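Local coordinates for KaiC-like domain-containing protein (Pyrococcus horikoshii, PDB 3BS4) that is of unknown function but has a KaiC-like domain, probably of RecA type, and was crystallised with an unidentified bound peptide, at residues A[108-120]-A[151-163]. Residues are numbered along the deposited sequence; the frame is centred on the assembly and turned at random.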
ATOM      1  N   GLY A 108     -12.434 -18.258  -8.552  1.00 27.10           N
ATOM      2  CA  GLY A 108     -12.911 -19.225  -7.559  1.00 26.88           C
ATOM      3  C   GLY A 108     -13.367 -18.635  -6.240  1.00 27.39           C
ATOM      4  O   GLY A 108     -13.645 -17.433  -6.137  1.00 27.06           O
ATOM      5  N   MET A 109     -13.443 -19.485  -5.220  1.00 27.06           N
ATOM      6  CA  MET A 109     -13.880 -19.053  -3.904  1.00 27.00           C
ATOM      7  C   MET A 109     -12.811 -18.165  -3.305  1.00 26.24           C
ATOM      8  O   MET A 109     -11.633 -18.535  -3.253  1.00 24.84           O
ATOM      9  CB  MET A 109     -14.164 -20.256  -2.989  1.00 28.16           C
ATOM     10  CG  MET A 109     -14.388 -19.932  -1.506  1.00 30.59           C
ATOM     11  SD  MET A 109     -15.880 -18.967  -1.119  1.00 38.93           S
ATOM     12  CE  MET A 109     -17.160 -20.138  -1.569  1.00 38.19           C
ATOM     13  N   LEU A 110     -13.241 -16.989  -2.864  1.00 25.98           N
ATOM     14  CA  LEU A 110     -12.355 -16.058  -2.180  1.00 25.85           C
ATOM     15  C   LEU A 110     -12.747 -15.932  -0.721  1.00 25.60           C
ATOM     16  O   LEU A 110     -13.629 -15.152  -0.347  1.00 27.19           O
ATOM     17  CB  LEU A 110     -12.373 -14.689  -2.883  1.00 25.53           C
ATOM     18  CG  LEU A 110     -12.035 -14.715  -4.384  1.00 25.21           C
ATOM     19  CD1 LEU A 110     -12.147 -13.305  -5.008  1.00 26.06           C
ATOM     20  CD2 LEU A 110     -10.662 -15.327  -4.652  1.00 25.12           C
ATOM     21  N   SER A 111     -12.099 -16.715   0.118  1.00 24.59           N
ATOM     22  CA  SER A 111     -12.406 -16.669   1.523  1.00 23.95           C
ATOM     23  C   SER A 111     -11.161 -16.279   2.278  1.00 23.51           C
ATOM     24  O   SER A 111     -10.068 -16.183   1.697  1.00 23.44           O
ATOM     25  CB  SER A 111     -12.908 -18.035   2.002  1.00 23.34           C
ATOM     26  OG  SER A 111     -11.841 -18.957   2.052  1.00 23.10           O
ATOM     27  N   SER A 112     -11.326 -16.063   3.575  1.00 22.66           N
ATOM     28  CA  SER A 112     -10.226 -15.746   4.446  1.00 22.24           C
ATOM     29  C   SER A 112      -9.192 -16.865   4.439  1.00 21.78           C
ATOM     30  O   SER A 112      -8.044 -16.634   4.798  1.00 22.19           O
ATOM     31  CB  SER A 112     -10.736 -15.471   5.864  1.00 23.06           C
ATOM     32  OG  SER A 112     -11.517 -16.562   6.333  1.00 22.78           O
ATOM     33  N   GLU A 113      -9.610 -18.076   4.031  1.00 21.29           N
ATOM     34  CA  GLU A 113      -8.738 -19.250   3.973  0.50 21.50           C
ATOM     35  C   GLU A 113      -8.052 -19.445   2.612  1.00 20.25           C
ATOM     36  O   GLU A 113      -6.939 -19.924   2.536  1.00 20.14           O
ATOM     37  CB  GLU A 113      -9.548 -20.512   4.283  0.50 21.66           C
ATOM     38  CG  GLU A 113     -10.338 -20.469   5.584  0.50 22.89           C
ATOM     39  CD  GLU A 113     -11.136 -21.741   5.819  0.50 23.86           C
ATOM     40  OE1 GLU A 113     -11.897 -22.160   4.917  0.50 26.51           O
ATOM     41  OE2 GLU A 113     -11.001 -22.326   6.911  0.50 28.12           O
ATOM     42  N   THR A 114      -8.750 -19.117   1.531  1.00 20.07           N
ATOM     43  CA  THR A 114      -8.217 -19.379   0.182  1.00 19.52           C
ATOM     44  C   THR A 114      -7.402 -18.213  -0.377  1.00 19.69           C
ATOM     45  O   THR A 114      -6.516 -18.414  -1.215  1.00 19.21           O
ATOM     46  CB  THR A 114      -9.329 -19.671  -0.846  1.00 20.41           C
ATOM     47  OG1 THR A 114     -10.124 -18.491  -1.038  1.00 20.74           O
ATOM     48  CG2 THR A 114     -10.222 -20.833  -0.382  1.00 21.30           C
ATOM     49  N   LEU A 115      -7.724 -16.999   0.074  1.00 18.37           N
ATOM     50  CA  LEU A 115      -7.143 -15.794  -0.519  1.00 18.65           C
ATOM     51  C   LEU A 115      -5.595 -15.729  -0.431  1.00 18.11           C
ATOM     52  O   LEU A 115      -4.951 -15.367  -1.422  1.00 18.33           O
ATOM     53  CB  LEU A 115      -7.796 -14.540   0.068  1.00 18.39           C
ATOM     54  CG  LEU A 115      -7.437 -13.219  -0.615  1.00 19.46           C
ATOM     55  CD1 LEU A 115      -7.647 -13.299  -2.127  1.00 21.41           C
ATOM     56  CD2 LEU A 115      -8.203 -12.041  -0.034  1.00 19.64           C
ATOM     57  N   PRO A 116      -4.993 -16.039   0.735  1.00 18.66           N
ATOM     58  CA  PRO A 116      -3.528 -15.969   0.820  1.00 18.73           C
ATOM     59  C   PRO A 116      -2.773 -16.742  -0.262  1.00 18.91           C
ATOM     60  O   PRO A 116      -1.873 -16.171  -0.881  1.00 18.44           O
ATOM     61  CB  PRO A 116      -3.230 -16.547   2.213  1.00 19.30           C
ATOM     62  CG  PRO A 116      -4.402 -16.087   3.011  1.00 19.31           C
ATOM     63  CD  PRO A 116      -5.567 -16.367   2.059  1.00 18.86           C
ATOM     64  N   ILE A 117      -3.131 -18.003  -0.499  1.00 18.43           N
ATOM     65  CA  ILE A 117      -2.445 -18.791  -1.535  1.00 19.54           C
ATOM     66  C   ILE A 117      -2.755 -18.264  -2.941  1.00 18.76           C
ATOM     67  O   ILE A 117      -1.896 -18.299  -3.841  1.00 19.56           O
ATOM     68  CB  ILE A 117      -2.700 -20.333  -1.382  1.00 20.39           C
ATOM     69  CG1 ILE A 117      -1.735 -21.137  -2.252  1.00 24.43           C
ATOM     70  CG2 ILE A 117      -4.130 -20.702  -1.674  1.00 23.83           C
ATOM     71  CD1 ILE A 117      -0.454 -21.470  -1.511  1.00 27.82           C
ATOM     72  N   LYS A 118      -3.966 -17.751  -3.142  1.00 17.81           N
ATOM     73  CA  LYS A 118      -4.306 -17.175  -4.443  1.00 17.29           C
ATOM     74  C   LYS A 118      -3.482 -15.904  -4.718  1.00 17.38           C
ATOM     75  O   LYS A 118      -3.012 -15.688  -5.846  1.00 17.99           O
ATOM     76  CB  LYS A 118      -5.809 -16.949  -4.579  1.00 17.63           C
ATOM     77  CG  LYS A 118      -6.547 -18.290  -4.605  1.00 17.48           C
ATOM     78  CD  LYS A 118      -8.025 -18.161  -4.920  1.00 19.88           C
ATOM     79  CE  LYS A 118      -8.581 -19.569  -5.171  1.00 20.27           C
ATOM     80  NZ  LYS A 118     -10.064 -19.536  -5.366  1.00 22.29           N
ATOM     81  N   TYR A 119      -3.272 -15.088  -3.682  1.00 16.57           N
ATOM     82  CA  TYR A 119      -2.376 -13.936  -3.847  1.00 16.64           C
ATOM     83  C   TYR A 119      -0.951 -14.383  -4.153  1.00 16.83           C
ATOM     84  O   TYR A 119      -0.272 -13.790  -4.996  1.00 17.42           O
ATOM     85  CB  TYR A 119      -2.326 -13.077  -2.593  1.00 16.66           C
ATOM     86  CG  TYR A 119      -3.371 -11.990  -2.508  1.00 15.96           C
ATOM     87  CD1 TYR A 119      -3.706 -11.205  -3.614  1.00 18.43           C
ATOM     88  CD2 TYR A 119      -3.945 -11.680  -1.287  1.00 16.98           C
ATOM     89  CE1 TYR A 119      -4.663 -10.174  -3.504  1.00 20.32           C
ATOM     90  CE2 TYR A 119      -4.886 -10.670  -1.167  1.00 17.61           C
ATOM     91  CZ  TYR A 119      -5.249  -9.935  -2.266  1.00 18.94           C
ATOM     92  OH  TYR A 119      -6.165  -8.922  -2.110  1.00 19.59           O
ATOM     93  N   ALA A 120      -0.492 -15.411  -3.447  1.00 16.51           N
ATOM     94  CA  ALA A 120       0.903 -15.839  -3.583  1.00 17.95           C
ATOM     95  C   ALA A 120       1.166 -16.289  -5.008  1.00 18.12           C
ATOM     96  O   ALA A 120       2.212 -15.997  -5.571  1.00 18.82           O
ATOM     97  CB  ALA A 120       1.210 -16.964  -2.596  1.00 18.25           C
ATOM     98  N   TYR A 151     -10.950  -5.268   3.663  1.00 14.73           N
ATOM     99  CA  TYR A 151     -11.296  -6.671   3.946  1.00 14.70           C
ATOM    100  C   TYR A 151     -12.499  -6.793   4.870  1.00 15.66           C
ATOM    101  O   TYR A 151     -13.176  -7.796   4.834  1.00 16.24           O
ATOM    102  CB  TYR A 151     -10.094  -7.430   4.506  1.00 14.92           C
ATOM    103  CG  TYR A 151      -9.049  -7.653   3.446  1.00 13.53           C
ATOM    104  CD1 TYR A 151      -9.363  -8.363   2.287  1.00 15.00           C
ATOM    105  CD2 TYR A 151      -7.750  -7.129   3.589  1.00 13.84           C
ATOM    106  CE1 TYR A 151      -8.413  -8.569   1.285  1.00 15.08           C
ATOM    107  CE2 TYR A 151      -6.791  -7.326   2.574  1.00 14.02           C
ATOM    108  CZ  TYR A 151      -7.134  -8.048   1.443  1.00 15.52           C
ATOM    109  OH  TYR A 151      -6.226  -8.251   0.419  1.00 15.89           O
ATOM    110  N   LEU A 152     -12.734  -5.789   5.703  1.00 15.87           N
ATOM    111  CA  LEU A 152     -13.867  -5.843   6.618  1.00 17.31           C
ATOM    112  C   LEU A 152     -15.207  -5.742   5.888  1.00 18.18           C
ATOM    113  O   LEU A 152     -16.265  -5.950   6.510  1.00 19.36           O
ATOM    114  CB  LEU A 152     -13.729  -4.771   7.703  1.00 17.59           C
ATOM    115  CG  LEU A 152     -12.572  -4.973   8.687  1.00 18.84           C
ATOM    116  CD1 LEU A 152     -12.396  -3.758   9.589  1.00 22.49           C
ATOM    117  CD2 LEU A 152     -12.789  -6.235   9.552  1.00 21.10           C
ATOM    118  N   GLU A 153     -15.185  -5.435   4.585  1.00 18.45           N
ATOM    119  CA  GLU A 153     -16.426  -5.430   3.792  1.00 19.76           C
ATOM    120  C   GLU A 153     -16.823  -6.842   3.376  1.00 20.52           C
ATOM    121  O   GLU A 153     -17.998  -7.092   3.075  1.00 22.56           O
ATOM    122  CB  GLU A 153     -16.277  -4.531   2.560  1.00 19.14           C
ATOM    123  CG  GLU A 153     -16.099  -3.075   2.916  1.00 22.79           C
ATOM    124  CD  GLU A 153     -15.439  -2.241   1.822  1.00 29.56           C
ATOM    125  OE1 GLU A 153     -15.615  -2.557   0.620  1.00 31.65           O
ATOM    126  OE2 GLU A 153     -14.737  -1.260   2.172  1.00 30.19           O
ATOM    127  N   VAL A 154     -15.854  -7.765   3.371  1.00 20.55           N
ATOM    128  CA  VAL A 154     -16.074  -9.138   2.888  1.00 20.47           C
ATOM    129  C   VAL A 154     -15.829 -10.214   3.954  1.00 20.81           C
ATOM    130  O   VAL A 154     -16.372 -11.324   3.849  1.00 21.86           O
ATOM    131  CB  VAL A 154     -15.249  -9.483   1.608  1.00 20.53           C
ATOM    132  CG1 VAL A 154     -15.790  -8.733   0.376  1.00 22.09           C
ATOM    133  CG2 VAL A 154     -13.754  -9.184   1.796  1.00 20.34           C
ATOM    134  N   PHE A 155     -14.989  -9.896   4.942  1.00 20.18           N
ATOM    135  CA  PHE A 155     -14.662 -10.829   6.035  1.00 19.74           C
ATOM    136  C   PHE A 155     -15.141 -10.259   7.369  1.00 19.93           C
ATOM    137  O   PHE A 155     -15.118  -9.049   7.588  1.00 19.45           O
ATOM    138  CB  PHE A 155     -13.148 -11.042   6.169  1.00 19.75           C
ATOM    139  CG  PHE A 155     -12.445 -11.580   4.929  1.00 18.97           C
ATOM    140  CD1 PHE A 155     -13.110 -12.345   3.950  1.00 18.76           C
ATOM    141  CD2 PHE A 155     -11.069 -11.343   4.768  1.00 18.40           C
ATOM    142  CE1 PHE A 155     -12.421 -12.832   2.828  1.00 20.90           C
ATOM    143  CE2 PHE A 155     -10.384 -11.829   3.660  1.00 19.22           C
ATOM    144  CZ  PHE A 155     -11.058 -12.565   2.685  1.00 20.23           C
ATOM    145  N   THR A 156     -15.526 -11.133   8.300  1.00 20.21           N
ATOM    146  CA  THR A 156     -15.745 -10.695   9.676  1.00 20.25           C
ATOM    147  C   THR A 156     -14.415 -10.273  10.319  1.00 20.64           C
ATOM    148  O   THR A 156     -13.342 -10.592   9.791  1.00 19.55           O
ATOM    149  CB  THR A 156     -16.403 -11.818  10.518  1.00 21.20           C
ATOM    150  OG1 THR A 156     -15.456 -12.868  10.733  1.00 21.47           O
ATOM    151  CG2 THR A 156     -17.628 -12.381   9.800  1.00 22.14           C
ATOM    152  N   PRO A 157     -14.460  -9.533  11.437  1.00 20.24           N
ATOM    153  CA  PRO A 157     -13.204  -9.255  12.127  1.00 20.85           C
ATOM    154  C   PRO A 157     -12.401 -10.519  12.493  1.00 21.01           C
ATOM    155  O   PRO A 157     -11.180 -10.548  12.338  1.00 20.41           O
ATOM    156  CB  PRO A 157     -13.656  -8.483  13.378  1.00 20.95           C
ATOM    157  CG  PRO A 157     -14.940  -7.806  12.913  1.00 21.05           C
ATOM    158  CD  PRO A 157     -15.605  -8.842  12.073  1.00 21.05           C
ATOM    159  N   GLU A 158     -13.095 -11.553  12.957  1.00 21.99           N
ATOM    160  CA  GLU A 158     -12.461 -12.802  13.326  1.00 22.74           C
ATOM    161  C   GLU A 158     -11.782 -13.444  12.108  1.00 21.73           C
ATOM    162  O   GLU A 158     -10.624 -13.881  12.182  1.00 21.66           O
ATOM    163  CB  GLU A 158     -13.519 -13.734  13.909  1.00 23.36           C
ATOM    164  CG  GLU A 158     -14.032 -13.272  15.284  1.00 28.89           C
ATOM    165  CD  GLU A 158     -15.070 -12.123  15.263  1.00 32.75           C
ATOM    166  OE1 GLU A 158     -15.616 -11.738  14.189  1.00 31.53           O
ATOM    167  OE2 GLU A 158     -15.354 -11.616  16.377  1.00 36.90           O
ATOM    168  N   GLU A 159     -12.502 -13.462  10.985  1.00 20.28           N
ATOM    169  CA  GLU A 159     -11.969 -13.974   9.721  1.00 20.32           C
ATOM    170  C   GLU A 159     -10.770 -13.166   9.255  1.00 18.96           C
ATOM    171  O   GLU A 159      -9.788 -13.737   8.772  1.00 18.09           O
ATOM    172  CB  GLU A 159     -13.052 -13.974   8.633  1.00 20.23           C
ATOM    173  CG  GLU A 159     -14.063 -15.107   8.782  1.00 22.23           C
ATOM    174  CD  GLU A 159     -15.330 -14.926   7.951  1.00 23.95           C
ATOM    175  OE1 GLU A 159     -15.555 -13.847   7.352  1.00 24.79           O
ATOM    176  OE2 GLU A 159     -16.145 -15.888   7.907  1.00 28.96           O
ATOM    177  N   THR A 160     -10.853 -11.844   9.404  1.00 17.25           N
ATOM    178  CA  THR A 160      -9.759 -10.963   8.967  1.00 16.92           C
ATOM    179  C   THR A 160      -8.517 -11.201   9.816  1.00 17.28           C
ATOM    180  O   THR A 160      -7.405 -11.270   9.303  1.00 16.47           O
ATOM    181  CB  THR A 160     -10.206  -9.483   9.002  1.00 16.57           C
ATOM    182  OG1 THR A 160     -11.406  -9.342   8.226  1.00 16.50           O
ATOM    183  CG2 THR A 160      -9.121  -8.567   8.454  1.00 18.47           C
ATOM    184  N   LEU A 161      -8.710 -11.390  11.120  1.00 17.61           N
ATOM    185  CA  LEU A 161      -7.575 -11.665  11.992  1.00 17.40           C
ATOM    186  C   LEU A 161      -6.892 -12.975  11.632  1.00 17.70           C
ATOM    187  O   LEU A 161      -5.664 -13.045  11.613  1.00 17.94           O
ATOM    188  CB  LEU A 161      -8.026 -11.654  13.459  1.00 17.73           C
ATOM    189  CG  LEU A 161      -8.285 -10.228  13.978  1.00 17.70           C
ATOM    190  CD1 LEU A 161      -9.175 -10.216  15.217  1.00 19.55           C
ATOM    191  CD2 LEU A 161      -6.978  -9.485  14.259  1.00 19.06           C
ATOM    192  N   ARG A 162      -7.678 -14.003  11.337  1.00 17.94           N
ATOM    193  CA  ARG A 162      -7.124 -15.293  10.884  1.00 18.78           C
ATOM    194  C   ARG A 162      -6.452 -15.142   9.533  1.00 18.36           C
ATOM    195  O   ARG A 162      -5.376 -15.688   9.300  1.00 18.28           O
ATOM    196  CB  ARG A 162      -8.219 -16.358  10.769  1.00 20.09           C
ATOM    197  CG  ARG A 162      -8.828 -16.742  12.084  1.00 24.44           C
ATOM    198  CD  ARG A 162      -9.524 -18.109  11.989  1.00 30.49           C
ATOM    199  NE  ARG A 162     -10.308 -18.277  10.761  1.00 35.62           N
ATOM    200  CZ  ARG A 162     -11.615 -18.044  10.661  1.00 36.89           C
ATOM    201  NH1 ARG A 162     -12.300 -17.616  11.715  1.00 37.69           N
ATOM    202  NH2 ARG A 162     -12.236 -18.240   9.499  1.00 38.34           N
ATOM    203  N   TYR A 163      -7.096 -14.394   8.638  1.00 17.49           N
ATOM    204  CA  TYR A 163      -6.532 -14.128   7.314  1.00 16.66           C
ATOM    205  C   TYR A 163      -5.137 -13.485   7.373  1.00 16.45           C
ATOM    206  O   TYR A 163      -4.218 -13.875   6.632  1.00 16.63           O
ATOM    207  CB  TYR A 163      -7.503 -13.239   6.519  1.00 16.73           C
ATOM    208  CG  TYR A 163      -6.867 -12.599   5.330  1.00 16.35           C
ATOM    209  CD1 TYR A 163      -6.604 -13.341   4.173  1.00 17.36           C
ATOM    210  CD2 TYR A 163      -6.491 -11.257   5.368  1.00 16.36           C
ATOM    211  CE1 TYR A 163      -5.997 -12.755   3.071  1.00 18.63           C
ATOM    212  CE2 TYR A 163      -5.875 -10.653   4.264  1.00 15.57           C
ATOM    213  CZ  TYR A 163      -5.636 -11.426   3.120  1.00 17.09           C
ATOM    214  OH  TYR A 163      -5.026 -10.885   2.007  1.00 19.88           O
TER
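S112 lays its CB over the face of the F155 ring, 4.1 Å from the centroid and only 2° off the ring normal, a CH-pi contact. A residue this small lets the two backbones close in, and its CB also lies 3.5 Å from E159 O. F155 suits the position because a flat ring can accept the backbone of S112 against one face while V154 CG2 covers the opposite one. Further along the contact, L115 spreads among three aromatic rings. With CG anti to the backbone N (chi1 -171°), its branch sends CD2 to within 3.7 Å of Y151 CE1, and the same methyl also touches F155 CZ and Y163 CE1. P116, which has no N-H to donate, rests CG 3.7 Å from Y163 CE1. At the deep end the hydroxyls of Y119 and Y151 are 2.6 Å apart in a short hydrogen bond. T89 is a further partner of Y119 OH, whereas Y151 OH and Y163 OH each bond a polar side chain of the bound peptide, so these tyrosines combine apolar ring packing with polar ends at the ligand.

The outer side is looser. R162 NH2 stays 3.7 Å from S112 OG without a hydrogen bond. Nearby, T156 and E159 form a capping box at the start of helix 157-163.

The axes of helices 115-120 and 157-163 are 12.5 Å apart at 44°, a separation bridged by side chains and by the ST turn in which S111 OG accepts from E113 N, holding the backbone that carries S112. L110 and V154 lean on helix 89-94, T160 and L161 on helix 195-204, and Y119 meets F55 of strand 51-56 edge-to-face, tying the contact to the central sheet.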